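Local coordinates for protein putative tetR family transcription regulator (Shewanella loihica, PDB 3PPB) that probably binds DNA through an N-terminal helix-turn-helix and regulates transcription, as a putative member of the TetR family, at residues A[10-13]-A[14-17]; A[32-35]-A[36-40]; A[120-123]-A[124-127]; A[129-132]-A[133-137]. All blocks are in the same frame, centred on the assembly; numbering follows the deposited sequence. Where two conformers were deposited one is given.

Interaction 2 lies within the predicted helix-turn-helix; interaction 1 lies on helix 10-24, which packs against it, and interactions 3 and 4 belong to the rest of the helical body. The centres of 10-17 and 32-40 are 9 Å apart and the two touch: Thr-17 CG2 stands 3.3 Å from Glu-38 CB. Interactions 3 and 4 follow each other on consecutive helices, centres 12 Å apart, with a probable hydrogen bond from Leu-129 N to Ala-124 O of 2.8 Å. Between the pairs nothing touches; interactions 2 and 4 have centres 38 Å apart, on opposite sides of the chain's centre. A bound tetraethylene glycol lies about 3 Å from the Ile-132 side chain.

Interaction 1 of 4, residues A[10-13]-A[14-17]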
ATOM      1  N   LYS A  10     -18.962 -25.456   6.840  1.00 63.57           N
ATOM      2  CA  LYS A  10     -19.273 -24.973   5.490  1.00 61.00           C
ATOM      3  C   LYS A  10     -18.824 -23.536   5.327  1.00 59.92           C
ATOM      4  O   LYS A  10     -18.130 -23.221   4.363  1.00 58.87           O
ATOM      5  CB  LYS A  10     -20.778 -25.105   5.191  1.00 64.04           C
ATOM      6  CG  LYS A  10     -21.252 -26.529   4.922  1.00 62.27           C
ATOM      7  CD  LYS A  10     -22.742 -26.522   4.694  1.00 63.76           C
ATOM      8  CE  LYS A  10     -23.301 -27.858   4.319  1.00 68.19           C
ATOM      9  NZ  LYS A  10     -24.797 -27.835   4.297  1.00 70.92           N
ATOM     10  N   LYS A  11     -19.185 -22.677   6.287  1.00 55.02           N
ATOM     11  CA  LYS A  11     -18.814 -21.269   6.310  1.00 53.10           C
ATOM     12  C   LYS A  11     -17.299 -21.106   6.294  1.00 55.19           C
ATOM     13  O   LYS A  11     -16.813 -20.251   5.556  1.00 54.65           O
ATOM     14  CB  LYS A  11     -19.424 -20.557   7.528  1.00 55.41           C
ATOM     15  CG  LYS A  11     -19.706 -19.070   7.285  1.00 54.80           C
ATOM     16  CD  LYS A  11     -20.099 -18.360   8.574  1.00 51.73           C
ATOM     17  CE  LYS A  11     -20.246 -16.875   8.395  1.00 63.17           C
ATOM     18  NZ  LYS A  11     -20.484 -16.189   9.692  1.00 71.15           N
ATOM     19  N   GLN A  12     -16.553 -21.955   7.039  1.00 51.69           N
ATOM     20  CA  GLN A  12     -15.078 -21.872   7.113  1.00 50.72           C
ATOM     21  C   GLN A  12     -14.421 -22.283   5.804  1.00 54.51           C
ATOM     22  O   GLN A  12     -13.437 -21.659   5.419  1.00 52.71           O
ATOM     23  CB  GLN A  12     -14.503 -22.702   8.277  1.00 52.36           C
ATOM     24  CG  GLN A  12     -13.040 -22.411   8.641  1.00 64.66           C
ATOM     25  CD  GLN A  12     -12.725 -20.957   8.935  1.00 83.03           C
ATOM     26  OE1 GLN A  12     -13.545 -20.193   9.475  1.00 79.94           O
ATOM     27  NE2 GLN A  12     -11.505 -20.555   8.609  1.00 69.30           N
ATOM     28  N   ALA A  13     -14.957 -23.323   5.125  1.00 52.74           N
ATOM     29  CA  ALA A  13     -14.453 -23.783   3.826  1.00 52.33           C
ATOM     30  C   ALA A  13     -14.585 -22.657   2.785  1.00 53.53           C
ATOM     31  O   ALA A  13     -13.659 -22.444   2.002  1.00 52.38           O
ATOM     32  CB  ALA A  13     -15.218 -25.024   3.370  1.00 54.66           C
ATOM     33  N   ILE A  14     -15.724 -21.909   2.822  1.00 47.76           N
ATOM     34  CA  ILE A  14     -15.991 -20.784   1.925  1.00 46.22           C
ATOM     35  C   ILE A  14     -14.978 -19.666   2.199  1.00 49.54           C
ATOM     36  O   ILE A  14     -14.301 -19.229   1.266  1.00 48.46           O
ATOM     37  CB  ILE A  14     -17.453 -20.264   2.024  1.00 48.89           C
ATOM     38  CG1 ILE A  14     -18.455 -21.304   1.468  1.00 50.01           C
ATOM     39  CG2 ILE A  14     -17.589 -18.900   1.299  1.00 47.33           C
ATOM     40  CD1 ILE A  14     -19.885 -21.228   2.060  1.00 58.55           C
ATOM     41  N   LEU A  15     -14.847 -19.243   3.475  1.00 45.88           N
ATOM     42  CA  LEU A  15     -13.932 -18.173   3.884  1.00 44.01           C
ATOM     43  C   LEU A  15     -12.474 -18.478   3.498  1.00 46.98           C
ATOM     44  O   LEU A  15     -11.841 -17.642   2.864  1.00 45.19           O
ATOM     45  CB  LEU A  15     -14.057 -17.921   5.383  1.00 43.88           C
ATOM     46  CG  LEU A  15     -15.280 -17.130   5.818  1.00 48.10           C
ATOM     47  CD1 LEU A  15     -15.577 -17.362   7.294  1.00 48.76           C
ATOM     48  CD2 LEU A  15     -15.105 -15.639   5.541  1.00 46.81           C
ATOM     49  N   GLU A  16     -11.983 -19.696   3.803  1.00 45.33           N
ATOM     50  CA  GLU A  16     -10.623 -20.174   3.482  1.00 44.42           C
ATOM     51  C   GLU A  16     -10.372 -20.255   1.968  1.00 46.27           C
ATOM     52  O   GLU A  16      -9.275 -19.925   1.514  1.00 44.92           O
ATOM     53  CB  GLU A  16     -10.382 -21.571   4.091  1.00 46.67           C
ATOM     54  CG  GLU A  16     -10.072 -21.564   5.576  1.00 57.02           C
ATOM     55  CD  GLU A  16      -9.675 -22.909   6.148  1.00 81.77           C
ATOM     56  OE1 GLU A  16      -8.984 -23.681   5.441  1.00 77.18           O
ATOM     57  OE2 GLU A  16     -10.025 -23.179   7.320  1.00 79.20           O
ATOM     58  N   THR A  17     -11.367 -20.743   1.199  1.00 42.73           N
ATOM     59  CA  THR A  17     -11.262 -20.884  -0.263  1.00 42.62           C
ATOM     60  C   THR A  17     -11.278 -19.485  -0.890  1.00 45.29           C
ATOM     61  O   THR A  17     -10.479 -19.232  -1.794  1.00 44.52           O
ATOM     62  CB  THR A  17     -12.369 -21.808  -0.824  1.00 48.71           C
ATOM     63  OG1 THR A  17     -12.146 -23.166  -0.419  1.00 51.15           O
ATOM     64  CG2 THR A  17     -12.459 -21.756  -2.327  1.00 45.57           C
TER
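Thr-17 sends both its hydroxyl and its backbone N-H to one acceptor, Ala-13 O. The OG1 bond measures 2.9 Å from Ala-13 O, and Thr-17 N arrives at 3.0 Å from that oxygen; the two donors come from opposite faces of the carbonyl plane, and Ala-13 O thus takes two bonds from a single residue. OG1 can do this because it sits beside its own backbone N (chi1 -69°), directed back down the helix. One residue earlier, Gln-12 NE2 gives an N-H to Glu-16 OE2 at 3.3 Å, a fairly long bond. The acceptor lies in the amide plane and offers its anti lone pair, while amide and carboxylate planes are turned 60° apart. A bend at chi2 of Gln-12 (54°) brings the amide over to the extended Glu-16 chain, whose CG also lies 3.5 Å from NE2. Beyond these bonds, Leu-15 CD1 meets Gln-12 OE1 at 4.1 Å, the two side chains crossing at about a right angle. On helix 10-24 the buried Ile-14 faces inward, touching Ile-35 of helix 32-39, Leu-46 of helix 43-49 and Leu-56 of helix 53-74; Thr-17 rests on Glu-38 and Ala-39.

Interaction 2 of 4, residues A[32-35]-A[36-40]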
ATOM      1  N   THR A  32     -18.332 -16.437  -7.639  1.00 51.54           N
ATOM      2  CA  THR A  32     -18.934 -17.147  -6.504  1.00 50.20           C
ATOM      3  C   THR A  32     -19.044 -18.654  -6.808  1.00 52.38           C
ATOM      4  O   THR A  32     -18.943 -19.458  -5.875  1.00 51.91           O
ATOM      5  CB  THR A  32     -20.300 -16.552  -6.155  1.00 55.00           C
ATOM      6  OG1 THR A  32     -20.964 -16.218  -7.355  1.00 55.60           O
ATOM      7  CG2 THR A  32     -20.201 -15.304  -5.294  1.00 50.85           C
ATOM      8  N   ALA A  33     -19.234 -19.031  -8.108  1.00 47.65           N
ATOM      9  CA  ALA A  33     -19.325 -20.436  -8.563  1.00 47.46           C
ATOM     10  C   ALA A  33     -18.000 -21.145  -8.304  1.00 50.16           C
ATOM     11  O   ALA A  33     -17.991 -22.231  -7.717  1.00 50.71           O
ATOM     12  CB  ALA A  33     -19.692 -20.511 -10.046  1.00 48.82           C
ATOM     13  N   THR A  34     -16.880 -20.491  -8.669  1.00 45.24           N
ATOM     14  CA  THR A  34     -15.532 -21.000  -8.416  1.00 44.77           C
ATOM     15  C   THR A  34     -15.314 -21.168  -6.912  1.00 48.26           C
ATOM     16  O   THR A  34     -14.842 -22.223  -6.508  1.00 50.65           O
ATOM     17  CB  THR A  34     -14.475 -20.082  -9.023  1.00 48.18           C
ATOM     18  OG1 THR A  34     -14.716 -19.928 -10.414  1.00 48.05           O
ATOM     19  CG2 THR A  34     -13.064 -20.602  -8.809  1.00 47.69           C
ATOM     20  N   ILE A  35     -15.691 -20.170  -6.090  1.00 43.14           N
ATOM     21  CA  ILE A  35     -15.521 -20.227  -4.627  1.00 41.82           C
ATOM     22  C   ILE A  35     -16.266 -21.429  -4.069  1.00 48.60           C
ATOM     23  O   ILE A  35     -15.661 -22.224  -3.348  1.00 48.87           O
ATOM     24  CB  ILE A  35     -15.961 -18.931  -3.888  1.00 42.90           C
ATOM     25  CG1 ILE A  35     -15.175 -17.682  -4.385  1.00 41.58           C
ATOM     26  CG2 ILE A  35     -15.825 -19.114  -2.361  1.00 41.93           C
ATOM     27  CD1 ILE A  35     -15.715 -16.268  -3.863  1.00 37.65           C
ATOM     28  N   ALA A  36     -17.573 -21.556  -4.408  1.00 47.49           N
ATOM     29  CA  ALA A  36     -18.445 -22.638  -3.948  1.00 49.65           C
ATOM     30  C   ALA A  36     -17.865 -24.002  -4.302  1.00 56.79           C
ATOM     31  O   ALA A  36     -17.727 -24.839  -3.404  1.00 59.11           O
ATOM     32  CB  ALA A  36     -19.839 -22.488  -4.543  1.00 51.57           C
ATOM     33  N   ARG A  37     -17.484 -24.207  -5.588  1.00 52.49           N
ATOM     34  CA  ARG A  37     -16.906 -25.453  -6.094  1.00 52.84           C
ATOM     35  C   ARG A  37     -15.624 -25.819  -5.356  1.00 57.09           C
ATOM     36  O   ARG A  37     -15.522 -26.936  -4.829  1.00 57.04           O
ATOM     37  CB  ARG A  37     -16.619 -25.344  -7.599  1.00 53.67           C
ATOM     38  CG  ARG A  37     -16.135 -26.658  -8.238  1.00 61.83           C
ATOM     39  CD  ARG A  37     -15.857 -26.535  -9.728  1.00 65.87           C
ATOM     40  NE  ARG A  37     -14.804 -25.562 -10.043  1.00 64.99           N
ATOM     41  CZ  ARG A  37     -15.033 -24.360 -10.563  1.00 70.76           C
ATOM     42  NH1 ARG A  37     -16.275 -23.964 -10.815  1.00 57.57           N
ATOM     43  NH2 ARG A  37     -14.023 -23.542 -10.827  1.00 57.29           N
ATOM     44  N   GLU A  38     -14.656 -24.876  -5.301  1.00 52.99           N
ATOM     45  CA  GLU A  38     -13.383 -25.111  -4.634  1.00 53.06           C
ATOM     46  C   GLU A  38     -13.594 -25.395  -3.132  1.00 56.56           C
ATOM     47  O   GLU A  38     -12.819 -26.157  -2.565  1.00 57.14           O
ATOM     48  CB  GLU A  38     -12.419 -23.940  -4.854  1.00 53.63           C
ATOM     49  CG  GLU A  38     -11.980 -23.740  -6.292  1.00 68.41           C
ATOM     50  CD  GLU A  38     -10.849 -24.638  -6.739  1.00 99.51           C
ATOM     51  OE1 GLU A  38     -11.098 -25.845  -6.963  1.00 98.97           O
ATOM     52  OE2 GLU A  38      -9.715 -24.128  -6.879  1.00 99.99           O
ATOM     53  N   ALA A  39     -14.654 -24.832  -2.513  1.00 52.46           N
ATOM     54  CA  ALA A  39     -14.965 -25.050  -1.089  1.00 51.95           C
ATOM     55  C   ALA A  39     -15.691 -26.383  -0.891  1.00 57.27           C
ATOM     56  O   ALA A  39     -15.626 -26.967   0.194  1.00 55.82           O
ATOM     57  CB  ALA A  39     -15.809 -23.897  -0.530  1.00 51.52           C
ATOM     58  N   GLY A  40     -16.356 -26.849  -1.947  1.00 55.94           N
ATOM     59  CA  GLY A  40     -17.121 -28.085  -1.929  1.00 58.10           C
ATOM     60  C   GLY A  40     -18.510 -27.863  -1.370  1.00 63.94           C
ATOM     61  O   GLY A  40     -19.013 -28.702  -0.617  1.00 63.91           O
TER
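Arg-37 folds its guanidinium back over Thr-34, one turn earlier, with Thr-34 CA under one face of the group. The arginine leaves the helix with CG anti to the backbone N and then bends at chi3, which carries NH2 to 3.7 Å from Thr-34 CG2. NH2 and this methyl make a van der Waals contact on the exposed side of the helix; the Thr-34 hydroxyl is hydrogen-bonded to Ser-31 OG. Glu-38, also exposed, lies alongside Thr-34, pointing the same way, with Glu-38 CG 4.2 Å from Thr-34 CG2, before a bend at chi2 turns its carboxylate off from the threonine.

The tight part is formed by Ile-35 and Ala-36, both buried, whose side chains are covered by other helices. Within the contact, Ala-36 CB stands 3.4 Å from Thr-32 O. Glu-38 N bonds Thr-34 O at 2.9 Å with a nearly straight N-H (171°), whereas Ala-39 N bonds Ile-35 O with a more bent one (140°), where the helix is about to end. Gly-40, at positive phi (84°), is the C-prime residue of a Schellman motif, with Val-41 N directed to Ala-36 O. Within the predicted helix-turn-helix, Ile-35 is buried against Phe-22 of helix 10-24, Leu-46 of helix 43-49 and Leu-56 of helix 53-74, while Ala-36 packs on Thr-43 and Val-41.

Interaction 3 of 4, residues A[120-123]-A[124-127]; sequences VRDQ and AMHG
His-126 lies beside Asp-122, one turn back, the two side chains pointing the same way. Traced outward, His-126 CB is 3.6 Å from Asp-122 O, and CG stays close to the same oxygen. ND1 then lies 3.3 Å from Asp-122 O, because chi1 of -51° places the ring beside its own backbone N and over the preceding turn. At the tip, CE1 reaches 4.2 Å from Asp-122 OD1, with carboxylate and ring planes 40° apart. His-126 ND1 and Asp-122 OD1 are 4.5 Å apart, not in contact. One ring face carries Met-125 CB, 4.2 Å above its centre. The selenomethionine at 125 runs alongside Asp-122, and its CE lies near OD1.

The backbone is less regular beneath: His-126 N bonds Asp-122 O almost straight (174°), whereas Gly-127 N makes a weak, bent bond to Gln-123 O. Arg-121 leans to the second subunit, where a long, weak ion pair joins it to Asp-170 of that chain. That weak Gly-127 bond, with the probable i to i+5 bond from Leu-129 N to Ala-124 O, marks a wider pi-type turn over 124-127, near the C-terminal end of helix 118-128 in the all-helical body of a TetR-like fold.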
ATOM      1  N   VAL A 120     -16.045  -0.165   6.005  1.00 43.08           N
ATOM      2  CA  VAL A 120     -15.467  -1.426   6.496  1.00 41.91           C
ATOM      3  C   VAL A 120     -13.986  -1.202   6.865  1.00 41.55           C
ATOM      4  O   VAL A 120     -13.544  -1.713   7.892  1.00 41.15           O
ATOM      5  CB  VAL A 120     -15.669  -2.582   5.486  1.00 45.61           C
ATOM      6  CG1 VAL A 120     -14.930  -3.851   5.906  1.00 45.04           C
ATOM      7  CG2 VAL A 120     -17.153  -2.875   5.308  1.00 46.15           C
ATOM      8  N   ARG A 121     -13.249  -0.415   6.056  1.00 35.46           N
ATOM      9  CA  ARG A 121     -11.856  -0.071   6.337  1.00 35.61           C
ATOM     10  C   ARG A 121     -11.781   0.737   7.643  1.00 42.17           C
ATOM     11  O   ARG A 121     -10.837   0.549   8.416  1.00 41.18           O
ATOM     12  CB  ARG A 121     -11.215   0.703   5.172  1.00 36.32           C
ATOM     13  CG  ARG A 121     -10.927  -0.172   3.940  1.00 44.56           C
ATOM     14  CD  ARG A 121     -10.008   0.486   2.922  1.00 46.90           C
ATOM     15  NE  ARG A 121     -10.640   1.591   2.186  1.00 60.26           N
ATOM     16  CZ  ARG A 121     -10.330   2.881   2.343  1.00 69.49           C
ATOM     17  NH1 ARG A 121      -9.401   3.249   3.220  1.00 58.44           N
ATOM     18  NH2 ARG A 121     -10.953   3.810   1.630  1.00 44.92           N
ATOM     19  N   ASP A 122     -12.827   1.576   7.916  1.00 41.13           N
ATOM     20  CA  ASP A 122     -12.953   2.384   9.134  1.00 41.63           C
ATOM     21  C   ASP A 122     -13.178   1.497  10.354  1.00 43.52           C
ATOM     22  O   ASP A 122     -12.600   1.774  11.407  1.00 42.40           O
ATOM     23  CB  ASP A 122     -14.106   3.411   9.006  1.00 44.95           C
ATOM     24  CG  ASP A 122     -13.831   4.586   8.082  1.00 55.75           C
ATOM     25  OD1 ASP A 122     -12.640   4.833   7.760  1.00 54.39           O
ATOM     26  OD2 ASP A 122     -14.804   5.276   7.698  1.00 66.92           O
ATOM     27  N   GLN A 123     -14.023   0.442  10.210  1.00 41.26           N
ATOM     28  CA  GLN A 123     -14.310  -0.494  11.302  0.50 41.94           C
ATOM     29  C   GLN A 123     -13.022  -1.221  11.705  1.00 44.43           C
ATOM     30  O   GLN A 123     -12.782  -1.410  12.895  1.00 45.07           O
ATOM     31  CB  GLN A 123     -15.435  -1.488  10.919  0.50 44.09           C
ATOM     32  CG  GLN A 123     -15.724  -2.624  11.931  0.50 56.83           C
ATOM     33  CD  GLN A 123     -15.972  -2.203  13.370  0.50 69.30           C
ATOM     34  OE1 GLN A 123     -16.651  -1.212  13.656  0.50 67.19           O
ATOM     35  NE2 GLN A 123     -15.466  -2.988  14.313  0.50 54.51           N
ATOM     36  N   ALA A 124     -12.186  -1.587  10.727  1.00 37.68           N
ATOM     37  CA  ALA A 124     -10.915  -2.242  11.002  1.00 36.42           C
ATOM     38  C   ALA A 124      -9.935  -1.265  11.697  1.00 41.41           C
ATOM     39  O   ALA A 124      -9.277  -1.647  12.665  1.00 38.81           O
ATOM     40  CB  ALA A 124     -10.313  -2.764   9.711  1.00 35.82           C
HETATM   41  N   MSE A 125      -9.873  -0.012  11.213  1.00 41.28           N
HETATM   42  CA  MSE A 125      -8.969   1.032  11.690  1.00 43.64           C
HETATM   43  C   MSE A 125      -9.298   1.515  13.108  1.00 47.20           C
HETATM   44  O   MSE A 125      -8.412   1.513  13.968  1.00 45.30           O
HETATM   45  CB  MSE A 125      -9.006   2.225  10.723  1.00 47.56           C
HETATM   46  CG  MSE A 125      -7.813   3.175  10.850  1.00 56.96           C
HETATM   47 SE   MSE A 125      -8.103   4.880   9.877  0.75 68.20          SE
HETATM   48  CE  MSE A 125      -8.544   4.166   8.042  1.00 65.09           C
ATOM     49  N   HIS A 126     -10.545   1.948  13.344  1.00 44.97           N
ATOM     50  CA  HIS A 126     -10.942   2.525  14.634  1.00 45.78           C
ATOM     51  C   HIS A 126     -11.558   1.504  15.585  1.00 46.73           C
ATOM     52  O   HIS A 126     -11.603   1.765  16.793  1.00 47.27           O
ATOM     53  CB  HIS A 126     -11.907   3.706  14.411  1.00 48.64           C
ATOM     54  CG  HIS A 126     -11.385   4.697  13.414  1.00 52.84           C
ATOM     55  ND1 HIS A 126     -12.064   4.961  12.236  1.00 55.60           N
ATOM     56  CD2 HIS A 126     -10.216   5.385  13.408  1.00 54.86           C
ATOM     57  CE1 HIS A 126     -11.311   5.830  11.577  1.00 55.03           C
ATOM     58  NE2 HIS A 126     -10.183   6.101  12.235  1.00 54.72           N
ATOM     59  N   GLY A 127     -12.003   0.360  15.062  1.00 40.39           N
ATOM     60  CA  GLY A 127     -12.620  -0.661  15.900  1.00 40.82           C
ATOM     61  C   GLY A 127     -11.627  -1.722  16.300  1.00 44.52           C
ATOM     62  O   GLY A 127     -11.118  -1.719  17.430  1.00 46.59           O
TER

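Interaction 4 of 4, residues A[129-132]-A[133-137]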
ATOM      1  N   LEU A 129      -8.452  -2.134  15.294  1.00 36.76           N
ATOM      2  CA  LEU A 129      -7.123  -1.613  15.601  1.00 36.31           C
ATOM      3  C   LEU A 129      -7.191  -0.267  16.334  1.00 41.75           C
ATOM      4  O   LEU A 129      -6.251   0.527  16.266  1.00 41.87           O
ATOM      5  CB  LEU A 129      -6.285  -1.535  14.321  1.00 35.44           C
ATOM      6  CG  LEU A 129      -6.036  -2.918  13.656  1.00 40.15           C
ATOM      7  CD1 LEU A 129      -5.760  -2.776  12.198  1.00 39.85           C
ATOM      8  CD2 LEU A 129      -4.910  -3.693  14.361  1.00 41.78           C
ATOM      9  N   GLY A 130      -8.279  -0.067  17.097  1.00 39.20           N
ATOM     10  CA  GLY A 130      -8.506   1.126  17.907  1.00 38.61           C
ATOM     11  C   GLY A 130      -7.413   1.383  18.936  1.00 41.80           C
ATOM     12  O   GLY A 130      -7.136   2.540  19.291  1.00 40.66           O
ATOM     13  N   PHE A 131      -6.767   0.298  19.424  1.00 38.01           N
ATOM     14  CA  PHE A 131      -5.706   0.398  20.433  1.00 38.00           C
ATOM     15  C   PHE A 131      -4.493   1.172  19.891  1.00 40.48           C
ATOM     16  O   PHE A 131      -3.732   1.713  20.695  1.00 40.33           O
ATOM     17  CB  PHE A 131      -5.273  -0.994  20.945  1.00 40.14           C
ATOM     18  CG  PHE A 131      -4.463  -1.823  19.972  1.00 41.54           C
ATOM     19  CD1 PHE A 131      -5.089  -2.675  19.070  1.00 44.91           C
ATOM     20  CD2 PHE A 131      -3.075  -1.737  19.948  1.00 43.97           C
ATOM     21  CE1 PHE A 131      -4.343  -3.420  18.157  1.00 46.13           C
ATOM     22  CE2 PHE A 131      -2.327  -2.473  19.026  1.00 46.67           C
ATOM     23  CZ  PHE A 131      -2.965  -3.312  18.140  1.00 44.99           C
ATOM     24  N   ILE A 132      -4.298   1.194  18.546  1.00 34.97           N
ATOM     25  CA  ILE A 132      -3.152   1.882  17.929  1.00 33.13           C
ATOM     26  C   ILE A 132      -3.261   3.379  18.185  1.00 34.77           C
ATOM     27  O   ILE A 132      -2.280   3.971  18.648  1.00 33.84           O
ATOM     28  CB  ILE A 132      -2.963   1.562  16.422  1.00 35.08           C
ATOM     29  CG1 ILE A 132      -2.548   0.081  16.235  1.00 36.23           C
ATOM     30  CG2 ILE A 132      -1.914   2.497  15.793  1.00 32.24           C
ATOM     31  CD1 ILE A 132      -2.513  -0.408  14.742  1.00 45.47           C
ATOM     32  N   ALA A 133      -4.431   3.984  17.919  1.00 30.25           N
ATOM     33  CA  ALA A 133      -4.661   5.409  18.180  1.00 31.27           C
ATOM     34  C   ALA A 133      -4.527   5.708  19.689  1.00 36.50           C
ATOM     35  O   ALA A 133      -4.053   6.777  20.041  1.00 36.01           O
ATOM     36  CB  ALA A 133      -6.044   5.829  17.680  1.00 32.34           C
ATOM     37  N   GLU A 134      -4.917   4.752  20.571  1.00 33.09           N
ATOM     38  CA  GLU A 134      -4.798   4.958  22.011  1.00 34.70           C
ATOM     39  C   GLU A 134      -3.321   5.019  22.426  1.00 38.79           C
ATOM     40  O   GLU A 134      -2.951   5.875  23.234  1.00 38.46           O
ATOM     41  CB  GLU A 134      -5.561   3.893  22.798  1.00 37.05           C
ATOM     42  CG  GLU A 134      -5.560   4.098  24.318  1.00 56.37           C
ATOM     43  CD  GLU A 134      -5.867   5.483  24.873  1.00 88.21           C
ATOM     44  OE1 GLU A 134      -6.754   6.179  24.321  1.00 83.31           O
ATOM     45  OE2 GLU A 134      -5.234   5.857  25.888  1.00 85.78           O
ATOM     46  N   LEU A 135      -2.475   4.164  21.826  1.00 34.07           N
ATOM     47  CA  LEU A 135      -1.038   4.192  22.108  1.00 32.97           C
ATOM     48  C   LEU A 135      -0.404   5.480  21.594  1.00 32.89           C
ATOM     49  O   LEU A 135       0.450   6.042  22.287  1.00 29.64           O
ATOM     50  CB  LEU A 135      -0.324   2.976  21.533  1.00 33.22           C
ATOM     51  CG  LEU A 135      -0.622   1.662  22.274  1.00 41.06           C
ATOM     52  CD1 LEU A 135      -0.107   0.493  21.487  1.00 40.25           C
ATOM     53  CD2 LEU A 135      -0.040   1.668  23.693  1.00 45.18           C
ATOM     54  N   ILE A 136      -0.838   5.978  20.413  1.00 29.42           N
ATOM     55  CA  ILE A 136      -0.335   7.252  19.881  1.00 29.76           C
ATOM     56  C   ILE A 136      -0.719   8.389  20.857  1.00 35.00           C
ATOM     57  O   ILE A 136       0.155   9.199  21.191  1.00 35.08           O
ATOM     58  CB  ILE A 136      -0.808   7.545  18.432  1.00 32.31           C
ATOM     59  CG1 ILE A 136      -0.338   6.441  17.452  1.00 31.83           C
ATOM     60  CG2 ILE A 136      -0.355   8.939  17.981  1.00 31.49           C
ATOM     61  CD1 ILE A 136      -1.119   6.426  16.096  1.00 37.12           C
ATOM     62  N   ARG A 137      -1.997   8.430  21.328  1.00 32.65           N
ATOM     63  CA  ARG A 137      -2.486   9.436  22.286  0.50 33.44           C
ATOM     64  C   ARG A 137      -1.645   9.409  23.561  1.00 38.37           C
ATOM     65  O   ARG A 137      -1.278  10.468  24.082  1.00 38.58           O
ATOM     66  CB  ARG A 137      -3.973   9.215  22.621  0.50 34.50           C
ATOM     67  CG  ARG A 137      -4.926   9.705  21.544  0.50 43.66           C
ATOM     68  CD  ARG A 137      -6.372   9.677  22.012  0.50 52.90           C
ATOM     69  NE  ARG A 137      -7.034   8.408  21.705  0.50 57.78           N
ATOM     70  CZ  ARG A 137      -7.741   8.173  20.603  0.50 68.44           C
ATOM     71  NH1 ARG A 137      -7.896   9.125  19.688  0.50 55.97           N
ATOM     72  NH2 ARG A 137      -8.301   6.988  20.407  0.50 50.88           N
TER
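The Phe-131 ring meets Leu-135 at its edge and Ile-132 on a face: Leu-135 CD1 approaches CD2 of the ring at 4.0 Å, close to the ring plane, while Ile-132 CG1 stands 3.8 Å above the plane, offset toward the rim. In one of two modelled conformers, the guanidinium of Arg-137 has Ala-133 O over one face and Glu-134 OE1 in its plane at the edge. These are contacts of a TetR-like helical body, made along the first turns of helix 130-141.

Phe-131 has chi1 of 73°, its CG held between the backbone N and the carbonyl carbon. From there the ring contacts Ile-72 of helix 53-74 and Leu-89 of helix 82-99, and Leu-135 also touches Leu-89, so both side chains pack on that leucine. A second apolar pair, Ile-132 CG2 and Ile-136 CD1, meets at 4.0 Å, the side chains crossing at a slant; Ile-136 continues onto Ile-150 and Met-153 of helix 150-170.

Glu-134 OE2 is hydrogen-bonded to Gln-138 NE2. Its other oxygen, OE1, takes a straight (169°) but weak N-H from Arg-137 NE at 3.4 Å, as part of a salt bridge that holds for that arginine conformer. The first of the backbone bonds across the contact is weak, Glu-134 N lying 3.4 Å from Gly-130 O, whereas Leu-135 N to Phe-131 O measures 3.0 Å.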